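Local coordinates for protein adenosine kinase, putative (PDB 3OTX) that probably catalyses the magnesium-dependent transfer of phosphate from ATP to adenosine, giving AMP and ADP in the purine salvage pathway, at residues S309-A312 / D316-R319; S271-T276 / V280-V285; R72-M77 / K84-V89; R164-S169 / C184-E189. The protein carries 1 engineered substitution. All coordinates share one frame; numbering follows the deposited sequence. Where two conformers were deposited one is given.

Contact 1. Residues S309-A312 / D316-R319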
# COMPACT_ATOMS: atom_id res chain seq x y z
N SER A 309 4.03 8.68 -8.40
CA SER A 309 3.95 10.06 -8.93
C SER A 309 5.02 10.34 -9.99
O SER A 309 4.77 11.09 -10.93
CB SER A 309 4.00 11.10 -7.81
OG SER A 309 5.32 11.28 -7.32
N ALA A 310 6.19 9.71 -9.84
CA ALA A 310 7.26 9.88 -10.81
C ALA A 310 7.09 8.94 -11.98
O ALA A 310 7.39 9.31 -13.11
CB ALA A 310 8.60 9.62 -10.16
N TYR A 311 6.60 7.74 -11.71
CA TYR A 311 6.43 6.74 -12.77
C TYR A 311 5.38 7.25 -13.76
O TYR A 311 5.54 7.07 -14.99
CB TYR A 311 6.04 5.34 -12.18
CG TYR A 311 6.21 4.23 -13.19
CD1 TYR A 311 7.36 3.45 -13.21
CD2 TYR A 311 5.25 4.01 -14.20
CE1 TYR A 311 7.53 2.44 -14.16
CE2 TYR A 311 5.42 3.02 -15.16
CZ TYR A 311 6.55 2.24 -15.13
OH TYR A 311 6.74 1.26 -16.08
N ALA A 312 4.33 7.88 -13.22
CA ALA A 312 3.23 8.40 -14.03
C ALA A 312 3.65 9.51 -15.00
O ALA A 312 2.95 9.75 -15.99
CB ALA A 312 2.06 8.88 -13.13
N ASP A 316 12.68 7.64 -15.20
CA ASP A 316 13.33 6.34 -15.09
C ASP A 316 13.19 5.73 -13.70
O ASP A 316 12.83 6.44 -12.74
CB ASP A 316 14.78 6.33 -15.61
CG ASP A 316 15.81 6.97 -14.67
OD1 ASP A 316 16.89 7.27 -15.19
OD2 ASP A 316 15.64 7.13 -13.45
N LEU A 317 13.42 4.42 -13.62
CA LEU A 317 13.14 3.66 -12.39
C LEU A 317 13.91 4.18 -11.20
O LEU A 317 13.38 4.24 -10.11
CB LEU A 317 13.39 2.17 -12.58
CG LEU A 317 12.37 1.44 -13.45
CD1 LEU A 317 12.92 0.08 -13.83
CD2 LEU A 317 10.99 1.32 -12.80
N ARG A 318 15.18 4.54 -11.40
CA ARG A 318 15.97 5.05 -10.31
C ARG A 318 15.40 6.38 -9.76
O ARG A 318 15.36 6.60 -8.52
CB ARG A 318 17.41 5.20 -10.74
CG ARG A 318 18.34 5.35 -9.61
CD ARG A 318 19.76 5.13 -10.11
NE ARG A 318 20.67 5.42 -9.03
CZ ARG A 318 21.42 4.52 -8.42
NH1 ARG A 318 21.39 3.25 -8.82
NH2 ARG A 318 22.23 4.90 -7.44
N ARG A 319 14.95 7.25 -10.66
CA ARG A 319 14.28 8.50 -10.27
C ARG A 319 12.96 8.26 -9.53
O ARG A 319 12.62 9.05 -8.66
CB ARG A 319 14.05 9.40 -11.50
CG ARG A 319 13.48 10.80 -11.19
CD ARG A 319 14.36 11.51 -10.17
NE ARG A 319 13.90 12.84 -9.81
CZ ARG A 319 14.45 13.60 -8.85
NH1 ARG A 319 15.49 13.16 -8.16
NH2 ARG A 319 13.96 14.81 -8.59
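Tyr311 and Leu317 meet between two consecutive helices joined by a short loop, 300-311 near its C-terminal end and 317-332, in the C-terminal part of the ribokinase-like (PfkB) fold. Their side chains lie next to each other and point the same way, and the methyl CD2 of Leu317 sits at the edge of the phenol ring, in its plane, 3.9 Å from CE1 of Tyr311. The tyrosine has CG anti to its backbone N (chi1 -165°), which swings the ring over to the leucine although its CB does not head there. Leu317 continues this apolar patch on to Leu274 and Thr276 of strand 270-276, while Tyr311 also packs on Ile165 of strand 165-169. Just before Tyr311, the buried Ala310 turns its CB toward the second helix, 4.3 Å from the carbonyl O of Arg319. The guanidinium group of Arg319 takes no part in this; it reaches the C-terminal residues, where NE bonds to the carbonyl of Pro347. No hydrogen bond crosses between the two segments. The polar order lies instead within 316-319, where Asp316 is the N-cap of the second helix: its OD2 accepts from Arg319 N at 2.9 Å, met nearly along the C-O axis.

Contact 2. Residues S271-T276 / V280-V285. With AP5 (bis(adenosine)-5'-pentaphosphate), chain C.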
# COMPACT_ATOMS: atom_id res chain seq x y z
N SER A 271 20.20 1.36 1.48
CA SER A 271 19.78 1.63 0.10
C SER A 271 18.62 0.76 -0.41
O SER A 271 18.42 -0.38 0.01
CB SER A 271 20.99 1.55 -0.84
OG SER A 271 21.44 0.21 -0.92
N THR A 272 17.82 1.35 -1.30
CA THR A 272 16.74 0.66 -1.93
C THR A 272 17.31 -0.21 -3.06
O THR A 272 18.16 0.23 -3.84
CB THR A 272 15.71 1.65 -2.49
OG1 THR A 272 15.00 2.24 -1.40
CG2 THR A 272 14.69 0.95 -3.40
N VAL A 273 16.84 -1.45 -3.10
CA VAL A 273 17.31 -2.43 -4.10
C VAL A 273 16.36 -2.37 -5.31
O VAL A 273 15.15 -2.41 -5.16
CB VAL A 273 17.37 -3.85 -3.50
CG1 VAL A 273 17.69 -4.93 -4.56
CG2 VAL A 273 18.41 -3.93 -2.41
N LEU A 274 16.93 -2.17 -6.48
CA LEU A 274 16.17 -2.00 -7.71
C LEU A 274 16.67 -3.03 -8.72
O LEU A 274 17.83 -2.99 -9.10
CB LEU A 274 16.38 -0.58 -8.27
CG LEU A 274 15.78 -0.20 -9.63
CD1 LEU A 274 14.25 -0.32 -9.65
CD2 LEU A 274 16.17 1.23 -10.07
N ALA A 275 15.81 -3.96 -9.13
CA ALA A 275 16.26 -5.02 -10.07
C ALA A 275 15.37 -5.12 -11.27
O ALA A 275 14.15 -5.00 -11.16
CB ALA A 275 16.33 -6.37 -9.39
N THR A 276 16.00 -5.37 -12.42
CA THR A 276 15.28 -5.63 -13.66
C THR A 276 16.05 -6.73 -14.40
O THR A 276 17.08 -7.21 -13.91
CB THR A 276 15.20 -4.39 -14.57
OG1 THR A 276 16.50 -4.14 -15.11
CG2 THR A 276 14.69 -3.12 -13.84
N VAL A 280 20.91 -5.60 -11.15
CA VAL A 280 20.48 -5.11 -9.86
C VAL A 280 21.31 -3.89 -9.50
O VAL A 280 22.54 -3.93 -9.62
CB VAL A 280 20.66 -6.19 -8.78
CG1 VAL A 280 20.20 -5.67 -7.43
CG2 VAL A 280 19.89 -7.45 -9.14
N GLU A 281 20.64 -2.83 -9.06
CA GLU A 281 21.31 -1.62 -8.58
C GLU A 281 20.80 -1.28 -7.19
O GLU A 281 19.77 -1.81 -6.73
CB GLU A 281 20.97 -0.42 -9.45
CG GLU A 281 21.04 -0.59 -10.94
CD GLU A 281 20.20 0.45 -11.65
OE1 GLU A 281 20.31 1.65 -11.29
OE2 GLU A 281 19.42 0.07 -12.55
N THR A 282 21.52 -0.40 -6.52
CA THR A 282 21.03 0.14 -5.26
C THR A 282 20.90 1.65 -5.39
O THR A 282 21.71 2.31 -6.05
CB THR A 282 21.95 -0.23 -4.07
OG1 THR A 282 23.30 0.11 -4.38
CG2 THR A 282 21.90 -1.74 -3.78
N VAL A 283 19.84 2.17 -4.78
CA VAL A 283 19.58 3.59 -4.78
C VAL A 283 19.71 4.12 -3.34
O VAL A 283 18.88 3.79 -2.48
CB VAL A 283 18.15 3.87 -5.28
CG1 VAL A 283 17.88 5.35 -5.39
CG2 VAL A 283 17.89 3.16 -6.61
N PRO A 284 20.72 4.96 -3.08
CA PRO A 284 20.95 5.42 -1.70
C PRO A 284 19.80 6.24 -1.15
O PRO A 284 19.12 6.97 -1.88
CB PRO A 284 22.20 6.29 -1.80
CG PRO A 284 22.87 5.88 -3.06
CD PRO A 284 21.84 5.32 -3.97
N VAL A 285 19.59 6.10 0.14
CA VAL A 285 18.58 6.90 0.83
C VAL A 285 19.32 8.11 1.42
O VAL A 285 20.32 7.94 2.14
CB VAL A 285 17.92 6.06 1.95
CG1 VAL A 285 17.11 6.96 2.89
CG2 VAL A 285 17.04 4.99 1.35
PA AP5 C . 10.99 1.28 4.91
O1A AP5 C . 11.27 1.26 6.41
O2A AP5 C . 11.79 0.26 4.12
O3A AP5 C . 9.44 1.02 4.54
PB AP5 C . 8.43 0.00 5.27
O1B AP5 C . 9.14 -1.05 6.07
O2B AP5 C . 7.46 -0.45 4.23
O3B AP5 C . 7.73 1.04 6.26
PG AP5 C . 6.89 0.87 7.60
O1G AP5 C . 7.03 2.15 8.37
O2G AP5 C . 7.34 -0.27 8.50
O3G AP5 C . 5.46 0.76 7.01
PD AP5 C . 4.03 0.57 7.74
O1D AP5 C . 4.12 0.47 9.25
O2D AP5 C . 3.36 -0.54 6.99
O3D AP5 C . 3.35 2.00 7.43
PE AP5 C . 2.52 2.39 6.10
O1E AP5 C . 3.20 1.79 4.90
O2E AP5 C . 2.27 3.89 6.10
O5F AP5 C . 11.20 2.79 4.41
C5F AP5 C . 10.84 3.17 3.08
C4F AP5 C . 11.63 4.40 2.70
O4F AP5 C . 11.43 5.43 3.68
C3F AP5 C . 13.15 4.21 2.70
O3F AP5 C . 13.57 3.73 1.44
C2F AP5 C . 13.66 5.58 3.05
O2F AP5 C . 13.67 6.39 1.91
C1F AP5 C . 12.58 6.11 3.99
N9A AP5 C . 12.87 5.85 5.43
C8A AP5 C . 12.21 4.94 6.27
N7A AP5 C . 12.77 5.04 7.51
C5A AP5 C . 13.73 5.99 7.48
C6A AP5 C . 14.57 6.52 8.43
N6A AP5 C . 14.48 6.19 9.72
N1A AP5 C . 15.45 7.52 8.06
C2A AP5 C . 15.50 8.01 6.77
N3A AP5 C . 14.64 7.48 5.83
C4A AP5 C . 13.77 6.51 6.17
O5J AP5 C . 1.11 1.61 6.29
C5J AP5 C . 0.28 1.92 7.39
C4J AP5 C . -1.14 1.71 6.88
O4J AP5 C . -1.42 0.31 6.71
C3J AP5 C . -2.22 2.17 7.86
O3J AP5 C . -2.76 3.40 7.37
C2J AP5 C . -3.25 1.02 7.87
O2J AP5 C . -4.59 1.46 7.72
C1J AP5 C . -2.82 0.20 6.68
N9B AP5 C . -3.24 -1.20 6.75
C8B AP5 C . -2.92 -2.08 7.75
N7B AP5 C . -3.54 -3.25 7.46
C5B AP5 C . -4.24 -3.11 6.29
C6B AP5 C . -5.03 -4.00 5.55
N6B AP5 C . -5.33 -5.24 5.94
N1B AP5 C . -5.60 -3.48 4.42
C2B AP5 C . -5.37 -2.21 3.94
N3B AP5 C . -4.63 -1.33 4.70
C4B AP5 C . -4.04 -1.81 5.84
O HOH W 1 18.33 -2.47 -14.11
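Strands 271-276 and 280-283 run antiparallel at 154°, their axes 4.4 Å apart at closest, as the two arms of a beta hairpin, with Thr272-Val283 and Leu274-Glu281 as hydrogen-bonded pairs. Each of these pairs is closed by two bonds: Val283 N gives to Thr272 O at 2.7 Å, and Glu281 N gives to Leu274 O at 2.8 Å, the latter almost straight (177°).

Side chains alternate between the two faces. On the one bearing Val273, Ala275, Val280 and Thr282, Val280 spreads its methyls over two partners, CG1 against Val273 CG1 and CG2 3.7 Å from Ala275 CB. With CG1 anti to the backbone N (chi1 180°), the valine can straddle both. Further along, Ser271 OG presses on CB of Thr282 at 3.2 Å. The other face carries Thr272, Leu274, Glu281 and Val283, where Leu274 CD2 approaches Val283 CG2. A water joins Thr276 OG1 to Glu281 OE2, to which it donates, while OE1 of the same carboxylate forms a salt bridge with Arg318.

The open end of the hairpin borders the nucleotide pocket. Val285 CG1 lies 3.6 Å from the ribose hydroxyl O2F of the bis(adenosine)-5'-pentaphosphate, and Thr272, whose OG1 is hydrogen-bonded to His325, comes near O3F.

The hairpin finishes one edge of the large sheet: strand 270-276 pairs with 262-267, helix 242-251 covers the Val273 face, and helix 317-332 lies against Thr276, Val283 and Val285.

Contact 3. Residues R72-M77 / K84-V89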
# COMPACT_ATOMS: atom_id res chain seq x y z
N ARG A 72 -3.11 9.15 -1.85
CA ARG A 72 -3.07 10.53 -1.38
C ARG A 72 -1.67 11.10 -1.50
O ARG A 72 -1.54 12.26 -1.85
CB ARG A 72 -3.58 10.65 0.08
CG ARG A 72 -5.09 10.39 0.19
CD ARG A 72 -5.50 10.20 1.66
NE ARG A 72 -5.44 11.47 2.34
CZ ARG A 72 -5.40 11.62 3.65
NH1 ARG A 72 -5.42 10.56 4.45
NH2 ARG A 72 -5.36 12.85 4.16
N VAL A 73 -0.63 10.30 -1.26
CA VAL A 73 0.74 10.78 -1.44
C VAL A 73 1.02 11.04 -2.92
O VAL A 73 1.55 12.11 -3.26
CB VAL A 73 1.75 9.80 -0.86
CG1 VAL A 73 3.19 10.23 -1.24
CG2 VAL A 73 1.58 9.75 0.68
N ALA A 74 0.58 10.12 -3.79
CA ALA A 74 0.75 10.34 -5.26
C ALA A 74 0.05 11.60 -5.73
O ALA A 74 0.64 12.43 -6.43
CB ALA A 74 0.28 9.10 -6.05
N GLN A 75 -1.18 11.80 -5.26
CA GLN A 75 -1.93 12.99 -5.69
C GLN A 75 -1.27 14.28 -5.17
O GLN A 75 -1.24 15.30 -5.85
CB GLN A 75 -3.40 12.86 -5.22
CG GLN A 75 -4.38 13.92 -5.79
CD GLN A 75 -4.59 13.77 -7.29
OE1 GLN A 75 -5.01 12.70 -7.80
NE2 GLN A 75 -4.16 14.80 -8.02
N TRP A 76 -0.74 14.23 -3.95
CA TRP A 76 -0.07 15.38 -3.33
C TRP A 76 1.12 15.83 -4.19
O TRP A 76 1.47 17.01 -4.23
CB TRP A 76 0.44 15.01 -1.92
CG TRP A 76 1.23 16.07 -1.20
CD1 TRP A 76 0.76 17.23 -0.69
CD2 TRP A 76 2.62 16.01 -0.86
NE1 TRP A 76 1.78 17.94 -0.08
CE2 TRP A 76 2.93 17.20 -0.17
CE3 TRP A 76 3.63 15.06 -1.07
CZ2 TRP A 76 4.22 17.48 0.30
CZ3 TRP A 76 4.92 15.34 -0.61
CH2 TRP A 76 5.19 16.53 0.08
N MET A 77 1.73 14.87 -4.87
CA MET A 77 2.87 15.17 -5.74
C MET A 77 2.47 15.67 -7.12
O MET A 77 3.34 16.05 -7.91
CB MET A 77 3.72 13.93 -5.93
CG MET A 77 4.55 13.53 -4.73
SD MET A 77 5.78 14.75 -4.23
CE MET A 77 6.97 14.62 -5.58
N LYS A 84 -7.94 14.40 -11.96
CA LYS A 84 -7.47 13.99 -13.27
C LYS A 84 -6.31 13.04 -13.21
O LYS A 84 -5.58 12.90 -14.20
CB LYS A 84 -7.01 15.20 -14.10
CG LYS A 84 -8.03 16.31 -14.32
CD LYS A 84 -7.37 17.41 -15.15
CE LYS A 84 -8.18 18.69 -15.14
NZ LYS A 84 -7.33 19.84 -15.55
N PHE A 85 -6.10 12.40 -12.06
CA PHE A 85 -4.89 11.59 -11.90
C PHE A 85 -5.19 10.22 -11.30
O PHE A 85 -5.16 9.22 -12.02
CB PHE A 85 -3.83 12.38 -11.12
CG PHE A 85 -2.55 11.64 -10.86
CD1 PHE A 85 -2.03 10.73 -11.77
CD2 PHE A 85 -1.87 11.86 -9.67
CE1 PHE A 85 -0.84 10.03 -11.47
CE2 PHE A 85 -0.66 11.17 -9.37
CZ PHE A 85 -0.15 10.28 -10.27
N VAL A 86 -5.52 10.15 -10.02
CA VAL A 86 -5.76 8.88 -9.35
C VAL A 86 -7.24 8.59 -9.13
O VAL A 86 -8.01 9.47 -8.74
CB VAL A 86 -5.06 8.85 -7.96
CG1 VAL A 86 -5.38 7.52 -7.20
CG2 VAL A 86 -3.56 9.09 -8.05
N THR A 87 -7.64 7.36 -9.46
CA THR A 87 -8.96 6.87 -9.06
C THR A 87 -8.71 5.74 -8.07
O THR A 87 -7.84 4.92 -8.28
CB THR A 87 -9.71 6.28 -10.26
OG1 THR A 87 -9.96 7.33 -11.19
CG2 THR A 87 -11.03 5.69 -9.83
N TYR A 88 -9.45 5.76 -6.97
CA TYR A 88 -9.32 4.75 -5.91
C TYR A 88 -10.61 3.95 -5.85
O TYR A 88 -11.72 4.52 -5.91
CB TYR A 88 -9.11 5.45 -4.55
CG TYR A 88 -9.05 4.52 -3.39
CD1 TYR A 88 -7.83 4.01 -2.95
CD2 TYR A 88 -10.21 4.17 -2.68
CE1 TYR A 88 -7.76 3.11 -1.83
CE2 TYR A 88 -10.16 3.30 -1.60
CZ TYR A 88 -8.94 2.78 -1.17
OH TYR A 88 -8.90 1.92 -0.08
N VAL A 89 -10.45 2.64 -5.74
CA VAL A 89 -11.59 1.72 -5.58
C VAL A 89 -11.45 0.93 -4.27
O VAL A 89 -10.39 0.36 -3.97
CB VAL A 89 -11.71 0.77 -6.81
CG1 VAL A 89 -12.75 -0.35 -6.61
CG2 VAL A 89 -12.15 1.59 -8.01
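Gln75 and Phe85 pass alongside one another, running opposite ways, the amide of the glutamine turned 77° from the plane of the phenyl ring. The glutamine's first torsion (-170°) sets CG opposite the backbone N, and a bend at chi2 (67°) then carries the amide back over the start of the neighbouring strand. Its OE1 comes to rest 3.5 Å from CB of Phe85 and takes a weak hydrogen bond from the backbone N of Val86 at 3.4 Å. Phe85 is also met at its rim: Ala74 O lies in the ring plane, 3.5 Å from CE2, and Ala74 CB stands 4.0 Å from that same carbon. These contacts join the C-terminal part of helix 66-76 to the entry of strand 86-89, so that the helix packs on the central sheet of the ribokinase-like fold, whose strands 10-13 and 111-116 flank 86-89. The phenyl ring reaches beyond the pair as well, to Val10, Gln78 and Ala312. Earlier on the same helix lies Asn69, which binds adenosine. Next to the ring, Val86 aims its CB at the helix; its CG2 lies 3.6 Å above one face of Phe85, nearer the ring's margin, and approaches Ala74 CB at 4.3 Å.

Contact 4. Residues R164-S169 / C184-E189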
# COMPACT_ATOMS: atom_id res chain seq x y z
N ARG A 164 -3.65 3.82 -16.91
CA ARG A 164 -2.54 3.09 -17.55
C ARG A 164 -1.60 2.46 -16.54
O ARG A 164 -0.77 1.63 -16.91
CB ARG A 164 -1.76 3.98 -18.53
CG ARG A 164 -2.59 4.45 -19.70
CD ARG A 164 -3.01 3.27 -20.58
NE ARG A 164 -3.78 3.70 -21.74
CZ ARG A 164 -5.11 3.81 -21.78
NH1 ARG A 164 -5.86 3.49 -20.70
NH2 ARG A 164 -5.69 4.22 -22.91
N ILE A 165 -1.73 2.84 -15.28
CA ILE A 165 -0.96 2.24 -14.19
C ILE A 165 -1.96 1.74 -13.14
O ILE A 165 -2.85 2.49 -12.74
CB ILE A 165 0.01 3.27 -13.55
CG1 ILE A 165 1.08 3.74 -14.53
CG2 ILE A 165 0.66 2.67 -12.29
CD1 ILE A 165 1.74 5.08 -14.16
N PHE A 166 -1.84 0.47 -12.77
CA PHE A 166 -2.76 -0.19 -11.84
C PHE A 166 -1.93 -0.63 -10.66
O PHE A 166 -0.95 -1.36 -10.82
CB PHE A 166 -3.41 -1.39 -12.55
CG PHE A 166 -4.25 -0.99 -13.74
CD1 PHE A 166 -3.65 -0.70 -14.98
CD2 PHE A 166 -5.64 -0.87 -13.61
CE1 PHE A 166 -4.43 -0.33 -16.06
CE2 PHE A 166 -6.42 -0.48 -14.72
CZ PHE A 166 -5.81 -0.22 -15.93
N TYR A 167 -2.34 -0.17 -9.47
CA TYR A 167 -1.64 -0.52 -8.26
C TYR A 167 -2.62 -1.13 -7.28
O TYR A 167 -3.62 -0.49 -6.90
CB TYR A 167 -0.97 0.71 -7.63
CG TYR A 167 -0.47 0.43 -6.24
CD1 TYR A 167 0.65 -0.37 -6.03
CD2 TYR A 167 -1.15 0.94 -5.14
CE1 TYR A 167 1.09 -0.64 -4.74
CE2 TYR A 167 -0.70 0.67 -3.85
CZ TYR A 167 0.40 -0.12 -3.68
OH TYR A 167 0.83 -0.38 -2.40
N PHE A 168 -2.30 -2.35 -6.85
CA PHE A 168 -3.05 -3.01 -5.79
C PHE A 168 -2.14 -3.28 -4.63
O PHE A 168 -1.00 -3.69 -4.83
CB PHE A 168 -3.59 -4.35 -6.27
CG PHE A 168 -4.87 -4.24 -7.04
CD1 PHE A 168 -4.95 -3.48 -8.23
CD2 PHE A 168 -5.98 -4.95 -6.63
CE1 PHE A 168 -6.15 -3.39 -8.95
CE2 PHE A 168 -7.18 -4.89 -7.36
CZ PHE A 168 -7.25 -4.09 -8.53
N SER A 169 -2.63 -3.05 -3.41
CA SER A 169 -1.89 -3.51 -2.25
C SER A 169 -1.98 -5.03 -2.16
O SER A 169 -2.98 -5.63 -2.58
CB SER A 169 -2.47 -2.89 -0.98
OG SER A 169 -3.72 -3.47 -0.69
N CYS A 184 -5.60 -7.06 -13.46
CA CYS A 184 -4.46 -7.63 -14.17
C CYS A 184 -4.72 -7.78 -15.66
O CYS A 184 -3.86 -7.45 -16.48
CB CYS A 184 -4.15 -9.01 -13.61
SG CYS A 184 -3.43 -9.02 -11.98
N ARG A 185 -5.89 -8.31 -16.00
CA ARG A 185 -6.28 -8.45 -17.40
C ARG A 185 -6.51 -7.08 -18.05
O ARG A 185 -6.14 -6.90 -19.22
CB ARG A 185 -7.51 -9.34 -17.50
CG ARG A 185 -7.20 -10.81 -17.14
CD ARG A 185 -8.41 -11.75 -17.39
NE ARG A 185 -9.66 -11.26 -16.80
CZ ARG A 185 -10.09 -11.55 -15.57
NH1 ARG A 185 -9.41 -12.37 -14.77
NH2 ARG A 185 -11.23 -11.01 -15.13
N LYS A 186 -7.10 -6.13 -17.33
CA LYS A 186 -7.30 -4.80 -17.91
C LYS A 186 -5.97 -4.11 -18.23
O LYS A 186 -5.83 -3.46 -19.28
CB LYS A 186 -8.12 -3.94 -16.95
CG LYS A 186 -8.39 -2.55 -17.46
CD LYS A 186 -9.31 -2.56 -18.71
CE LYS A 186 -10.73 -3.11 -18.42
NZ LYS A 186 -11.66 -3.02 -19.59
N ALA A 187 -4.99 -4.25 -17.34
CA ALA A 187 -3.67 -3.65 -17.59
C ALA A 187 -3.09 -4.17 -18.91
O ALA A 187 -2.49 -3.40 -19.68
CB ALA A 187 -2.73 -3.97 -16.46
N ARG A 188 -3.29 -5.46 -19.21
CA ARG A 188 -2.83 -5.99 -20.51
C ARG A 188 -3.61 -5.38 -21.68
O ARG A 188 -3.01 -4.97 -22.67
CB ARG A 188 -2.90 -7.52 -20.55
CG ARG A 188 -2.01 -8.18 -19.48
CD ARG A 188 -0.55 -8.14 -19.91
NE ARG A 188 0.32 -8.77 -18.92
CZ ARG A 188 0.47 -10.08 -18.76
NH1 ARG A 188 -0.17 -10.96 -19.54
NH2 ARG A 188 1.26 -10.52 -17.80
N GLU A 189 -4.93 -5.31 -21.53
CA GLU A 189 -5.81 -4.74 -22.54
C GLU A 189 -5.39 -3.34 -22.96
O GLU A 189 -5.42 -3.02 -24.14
CB GLU A 189 -7.28 -4.74 -22.06
CG GLU A 189 -8.28 -4.14 -23.11
CD GLU A 189 -9.71 -4.00 -22.54
OE1 GLU A 189 -9.98 -4.43 -21.40
OE2 GLU A 189 -10.59 -3.51 -23.27
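This is a buried, apolar helix-on-sheet contact within a beta-alpha-beta unit of the Rossmann-like core, joining strand 165-169 to the last turns of helix 177-189, which leads on to the parallel strand 193-197. The two segments come together at Phe166 and Ala187, whose CA atoms are 6.8 Å apart. Phe166 points its CB at the helix, and with CG anti to the carbonyl carbon (chi1 -63°) it lays one face of the ring under the helix backbone, Ala187 N standing 4.2 Å above the plane and displaced from the ring centre. Ala187 CB approaches Phe166 CD1 at 3.7 Å, and Ala187 CA is equally near Phe166 CE1. At the ring's far end Lys186 CG comes within 3.8 Å of CZ of Phe166, the two side chains crossing at a slant. Phe194 and Val190 add to the surroundings of the ring. Beyond CG, the lysine chain bends at chi2 and chi3 and carries its amine away from the ring, to a salt bridge between Lys186 NZ and Glu189 OE1 (2.8 Å) and a second with Asp161. The aliphatic root of the lysine thus extends the apolar surface on Phe166, while its charge is probably balanced by the two carboxylates.

Overall arrangement
Contacts 3 and 4 are buried and set helices against strands of the large mixed sheet; contacts 1 and 2 are only partly buried. Chemistry follows place: contact 2, at the sheet edge, is built on backbone hydrogen bonds, contact 4, across its two segments, on apolar packing, contact 3 on packing with one weak bond, and contact 1 joins two helices by slight side-chain touches. Contact 1 is the hub, touching the other three: Arg318 packs on Pro284 of contact 2, Ala312 on Phe85 of contact 3, and Tyr311 and Ala312 on Ile165 of contact 4. Contacts 2, 3 and 4 share the sheet without touching one another. Contact 2 alone borders the bound inhibitor directly.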